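Local coordinates for protein chitosanase (PDB 7C6C) that hydrolyses internal beta-(1->4) linkages between glucosamine units of partly acetylated chitosan, as a secreted glycoside hydrolase of family 46, at residues D6-A11 with L117-A122; L14-I17 with G21-E24. All blocks are in the same frame, centred on the assembly; numbering follows the deposited sequence.

Interaction 1: D6-A11 with L117-A122; sequences DQKRRA and LYYQPA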
loop_
_atom_site.group_PDB
_atom_site.type_symbol
_atom_site.label_atom_id
_atom_site.label_comp_id
_atom_site.label_asym_id
_atom_site.label_seq_id
_atom_site.Cartn_x
_atom_site.Cartn_y
_atom_site.Cartn_z
ATOM N N ASP A 6 -3.984 16.387 -7.714
ATOM C CA ASP A 6 -2.655 16.136 -8.262
ATOM C C ASP A 6 -1.768 15.404 -7.265
ATOM O O ASP A 6 -1.047 14.470 -7.639
ATOM C CB ASP A 6 -1.975 17.444 -8.675
ATOM C CG ASP A 6 -2.577 18.060 -9.911
ATOM O OD1 ASP A 6 -3.162 17.324 -10.726
ATOM O OD2 ASP A 6 -2.427 19.288 -10.077
ATOM N N GLN A 7 -1.780 15.831 -6.001
ATOM C CA GLN A 7 -0.924 15.193 -5.005
ATOM C C GLN A 7 -1.291 13.731 -4.816
ATOM O O GLN A 7 -0.405 12.878 -4.664
ATOM C CB GLN A 7 -1.027 15.919 -3.668
ATOM C CG GLN A 7 -0.514 17.340 -3.695
ATOM C CD GLN A 7 -1.014 18.164 -2.527
ATOM O OE1 GLN A 7 -2.050 17.861 -1.918
ATOM N NE2 GLN A 7 -0.290 19.225 -2.219
ATOM N N LYS A 8 -2.594 13.428 -4.795
ATOM C CA LYS A 8 -3.032 12.049 -4.613
ATOM C C LYS A 8 -2.596 11.180 -5.785
ATOM O O LYS A 8 -2.137 10.047 -5.594
ATOM C CB LYS A 8 -4.552 11.998 -4.437
ATOM C CG LYS A 8 -5.087 10.654 -3.957
ATOM C CD LYS A 8 -6.565 10.759 -3.587
ATOM C CE LYS A 8 -7.143 9.427 -3.120
ATOM N NZ LYS A 8 -7.421 8.489 -4.240
ATOM N N ARG A 9 -2.740 11.693 -7.010
ATOM C CA ARG A 9 -2.269 10.961 -8.178
ATOM C C ARG A 9 -0.776 10.686 -8.078
ATOM O O ARG A 9 -0.324 9.566 -8.336
ATOM C CB ARG A 9 -2.586 11.728 -9.464
ATOM C CG ARG A 9 -2.058 11.011 -10.703
ATOM C CD ARG A 9 -2.196 11.806 -11.996
ATOM N NE ARG A 9 -1.804 13.204 -11.861
ATOM C CZ ARG A 9 -0.559 13.666 -11.843
ATOM N NH1 ARG A 9 0.477 12.832 -11.944
ATOM N NH2 ARG A 9 -0.360 14.978 -11.714
ATOM N N ARG A 10 0.012 11.705 -7.717
ATOM C CA ARG A 10 1.455 11.517 -7.608
ATOM C C ARG A 10 1.796 10.470 -6.556
ATOM O O ARG A 10 2.669 9.618 -6.775
ATOM C CB ARG A 10 2.138 12.854 -7.306
ATOM C CG ARG A 10 1.995 13.843 -8.442
ATOM C CD ARG A 10 2.720 15.153 -8.203
ATOM N NE ARG A 10 2.494 16.022 -9.352
ATOM C CZ ARG A 10 1.935 17.224 -9.302
ATOM N NH1 ARG A 10 1.590 17.761 -8.138
ATOM N NH2 ARG A 10 1.737 17.890 -10.429
ATOM N N ALA A 11 1.124 10.528 -5.400
ATOM C CA ALA A 11 1.340 9.527 -4.360
ATOM C C ALA A 11 1.054 8.129 -4.882
ATOM O O ALA A 11 1.800 7.181 -4.596
ATOM C CB ALA A 11 0.447 9.831 -3.160
ATOM N N LEU A 117 -10.026 1.013 2.975
ATOM C CA LEU A 117 -9.042 0.308 3.789
ATOM C C LEU A 117 -7.719 1.043 3.912
ATOM O O LEU A 117 -7.018 0.867 4.913
ATOM C CB LEU A 117 -8.749 -1.076 3.202
ATOM C CG LEU A 117 -9.887 -2.100 3.195
ATOM C CD1 LEU A 117 -9.337 -3.466 2.826
ATOM C CD2 LEU A 117 -10.603 -2.158 4.535
ATOM N N TYR A 118 -7.338 1.844 2.920
ATOM C CA TYR A 118 -5.990 2.402 2.882
ATOM C C TYR A 118 -5.980 3.925 2.846
ATOM O O TYR A 118 -5.401 4.547 3.739
ATOM C CB TYR A 118 -5.158 1.787 1.740
ATOM C CG TYR A 118 -5.315 0.283 1.594
ATOM C CD1 TYR A 118 -5.063 -0.579 2.660
ATOM C CD2 TYR A 118 -5.728 -0.274 0.392
ATOM C CE1 TYR A 118 -5.222 -1.958 2.523
ATOM C CE2 TYR A 118 -5.891 -1.641 0.253
ATOM C CZ TYR A 118 -5.635 -2.478 1.313
ATOM O OH TYR A 118 -5.795 -3.832 1.143
ATOM N N TYR A 119 -6.606 4.555 1.850
ATOM C CA TYR A 119 -6.477 6.004 1.742
ATOM C C TYR A 119 -7.103 6.722 2.931
ATOM O O TYR A 119 -6.451 7.556 3.569
ATOM C CB TYR A 119 -7.062 6.525 0.439
ATOM C CG TYR A 119 -6.932 8.026 0.324
ATOM C CD1 TYR A 119 -5.680 8.629 0.231
ATOM C CD2 TYR A 119 -8.052 8.846 0.339
ATOM C CE1 TYR A 119 -5.553 10.005 0.143
ATOM C CE2 TYR A 119 -7.933 10.228 0.248
ATOM C CZ TYR A 119 -6.679 10.797 0.145
ATOM O OH TYR A 119 -6.538 12.161 0.052
ATOM N N GLN A 120 -8.376 6.440 3.231
ATOM C CA GLN A 120 -9.014 7.144 4.343
ATOM C C GLN A 120 -8.336 6.859 5.674
ATOM O O GLN A 120 -8.084 7.815 6.428
ATOM C CB GLN A 120 -10.528 6.903 4.373
ATOM C CG GLN A 120 -11.269 7.368 3.130
ATOM C CD GLN A 120 -11.155 8.857 2.881
ATOM O OE1 GLN A 120 -10.949 9.642 3.804
ATOM N NE2 GLN A 120 -11.302 9.252 1.623
ATOM N N PRO A 121 -7.997 5.615 6.023
ATOM C CA PRO A 121 -7.244 5.411 7.270
ATOM C C PRO A 121 -5.899 6.117 7.286
ATOM O O PRO A 121 -5.491 6.640 8.331
ATOM C CB PRO A 121 -7.125 3.885 7.355
ATOM C CG PRO A 121 -8.348 3.398 6.640
ATOM C CD PRO A 121 -8.492 4.335 5.478
ATOM N N ALA A 122 -5.197 6.171 6.151
ATOM C CA ALA A 122 -3.934 6.900 6.113
ATOM C C ALA A 122 -4.142 8.381 6.387
ATOM O O ALA A 122 -3.356 8.999 7.115
ATOM C CB ALA A 122 -3.240 6.703 4.766
#
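K8 and Y119 make a lysine–tyrosine cation-pi contact between two helices, 5-20 at the start of the chain and 104-128, in the largely helical, lysozyme-related fold of family 46 chitosanases. One residue from each segment makes the contact. The backbones stay well apart, with CA of K8 and CA of Y119 at 9.4 Å, and the two side chains span the distance alone, burying 106 Å² in all.

In the conformer of K8 described here, one of two modelled, the lysine reaches over one face of the phenol ring. CE does most of the touching: it stands 3.4 Å from the centroid of the Y119 ring, only 5° off the normal, and all six ring carbons are within van der Waals range of it. This is a CH-pi contact at the centre of the face, while K8 CD approaches the hydroxyl end of the ring at 3.7 Å from Y119 CZ. K8 in this conformer is extended as far as CE and then turns at chi4 (-77°), which carries the ammonium group farther out, to 4.6 Å between NZ and the ring centroid. That group is still over the face, but its stronger polar partner is E12, one turn along the same helix, with which NZ forms a salt bridge.

Y119 has further partners. Its hydroxyl is hydrogen-bonded to the backbone N of L3, and its ring meets that of Y141 edge-to-face. With CG anti to the backbone N (chi1 180°), the ring extends from helix 104-128 toward helix 5-20, where the closest pair of atoms is K8 CE and Y119 CE2, 3.6 Å apart.

Interaction 2: L14-I17 with G21-E24; sequences LTSI and GTTE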
loop_
_atom_site.group_PDB
_atom_site.type_symbol
_atom_site.label_atom_id
_atom_site.label_comp_id
_atom_site.label_asym_id
_atom_site.label_seq_id
_atom_site.Cartn_x
_atom_site.Cartn_y
_atom_site.Cartn_z
ATOM N N LEU A 14 3.765 6.935 -7.319
ATOM C CA LEU A 14 4.914 6.462 -6.551
ATOM C C LEU A 14 4.679 5.039 -6.050
ATOM O O LEU A 14 5.499 4.139 -6.280
ATOM C CB LEU A 14 5.194 7.410 -5.382
ATOM C CG LEU A 14 5.797 8.761 -5.777
ATOM C CD1 LEU A 14 5.652 9.766 -4.647
ATOM C CD2 LEU A 14 7.254 8.591 -6.187
ATOM N N THR A 15 3.533 4.805 -5.402
ATOM C CA THR A 15 3.210 3.458 -4.938
ATOM C C THR A 15 3.218 2.466 -6.091
ATOM O O THR A 15 3.715 1.345 -5.946
ATOM C CB THR A 15 1.862 3.459 -4.219
ATOM O OG1 THR A 15 1.981 4.228 -3.015
ATOM C CG2 THR A 15 1.412 2.051 -3.880
ATOM N N SER A 16 2.704 2.875 -7.252
ATOM C CA SER A 16 2.677 1.986 -8.404
ATOM C C SER A 16 4.088 1.589 -8.837
ATOM O O SER A 16 4.325 0.436 -9.215
ATOM C CB SER A 16 1.908 2.659 -9.536
ATOM O OG SER A 16 1.728 1.788 -10.637
ATOM N N ILE A 17 5.044 2.524 -8.797
ATOM C CA ILE A 17 6.432 2.160 -9.067
ATOM C C ILE A 17 6.899 1.115 -8.063
ATOM O O ILE A 17 7.500 0.093 -8.423
ATOM C CB ILE A 17 7.341 3.400 -9.022
ATOM C CG1 ILE A 17 7.031 4.338 -10.190
ATOM C CG2 ILE A 17 8.814 2.974 -9.006
ATOM C CD1 ILE A 17 7.649 5.718 -10.022
ATOM N N GLY A 21 6.718 -1.408 -10.688
ATOM C CA GLY A 21 7.742 -0.934 -11.602
ATOM C C GLY A 21 7.209 -0.117 -12.755
ATOM O O GLY A 21 7.835 -0.073 -13.819
ATOM N N THR A 22 6.067 0.540 -12.574
ATOM C CA THR A 22 5.483 1.385 -13.602
ATOM C C THR A 22 4.631 2.438 -12.911
ATOM O O THR A 22 4.104 2.200 -11.823
ATOM C CB THR A 22 4.631 0.567 -14.586
ATOM O OG1 THR A 22 3.913 1.470 -15.429
ATOM C CG2 THR A 22 3.638 -0.343 -13.851
ATOM N N THR A 23 4.506 3.609 -13.534
ATOM C CA THR A 23 3.607 4.623 -12.998
ATOM C C THR A 23 2.151 4.359 -13.354
ATOM O O THR A 23 1.268 5.051 -12.836
ATOM C CB THR A 23 3.992 6.017 -13.504
ATOM O OG1 THR A 23 3.975 6.014 -14.937
ATOM C CG2 THR A 23 5.372 6.429 -12.993
ATOM N N GLU A 24 1.882 3.392 -14.227
ATOM C CA GLU A 24 0.517 3.034 -14.586
ATOM C C GLU A 24 -0.024 2.048 -13.557
ATOM O O GLU A 24 0.495 0.934 -13.425
ATOM C CB GLU A 24 0.488 2.404 -15.973
ATOM C CG GLU A 24 -0.899 1.958 -16.396
ATOM C CD GLU A 24 -0.900 1.212 -17.715
ATOM O OE1 GLU A 24 -0.376 0.076 -17.770
ATOM O OE2 GLU A 24 -1.437 1.760 -18.696
#
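S16 and I17, near the C-terminal end of helix 5-20, receive the chain as it leaves the helix and folds back through residues 21-24; the two short segments bury 251 Å² between them.

Two hydrogen bonds join them. G21 N donates to I17 O at 2.8 Å, closing the last helical turn. The other comes from a side chain: the hydroxyl of S16 donates to the carbonyl oxygen of T22, with OG and O 2.7 Å apart and the donor tilted 34° from the carbonyl plane. A chi1 of -174°, which places the hydroxyl opposite the backbone N, directs it off the helix toward the returning loop. E24 O also lies near this hydroxyl, 3.2 Å from S16 OG and roughly at right angles to the direction of T22 O; it accepts a hydrogen bond from Q26 NE2.

Within the loop, E24 N donates to T22 OG1 (3.0 Å, N-H...O angle 166°), a nearly straight bond that ties the backbone after T23 to the T22 side chain.

The nonpolar side-chain contact is chiefly I17 with T23, whose side chains run alongside one another in the same direction. The T23 methyl CG2 packs against the end of the CG1 branch of the isoleucine, 3.8 Å from I17 CD1. Both residues also touch I241 of strand 237-241, and I17 further meets F239 and V231, so the pair borders the C-terminal hairpin.

E19, the predicted proton donor, lies in the helix turn between the segments, its side chain about 6 Å from that of S16. G21, with positive phi, is the first residue to leave helical geometry, and the T22–E24 bond makes an ST turn: a helix exit immediately beyond the probable catalytic acid.

Both interactions draw on helix 5-20, whose residues 6-11 serve interaction 1 and 14-17 interaction 2; their centres are 14 Å apart. The two differ in reach along the sequence. Interaction 1 closes a loop of 105 residues by joining this first helix to helix 104-128, whereas interaction 2 is nested within that loop and spans just three helical residues, 18-20. One therefore ties the N-terminal half of the helix to a distant part of the helical fold, and the other shapes its exit toward strand 30-32. The two contacts thus lie toward opposite ends of the helix, with the predicted proton donor, E19, close to the second.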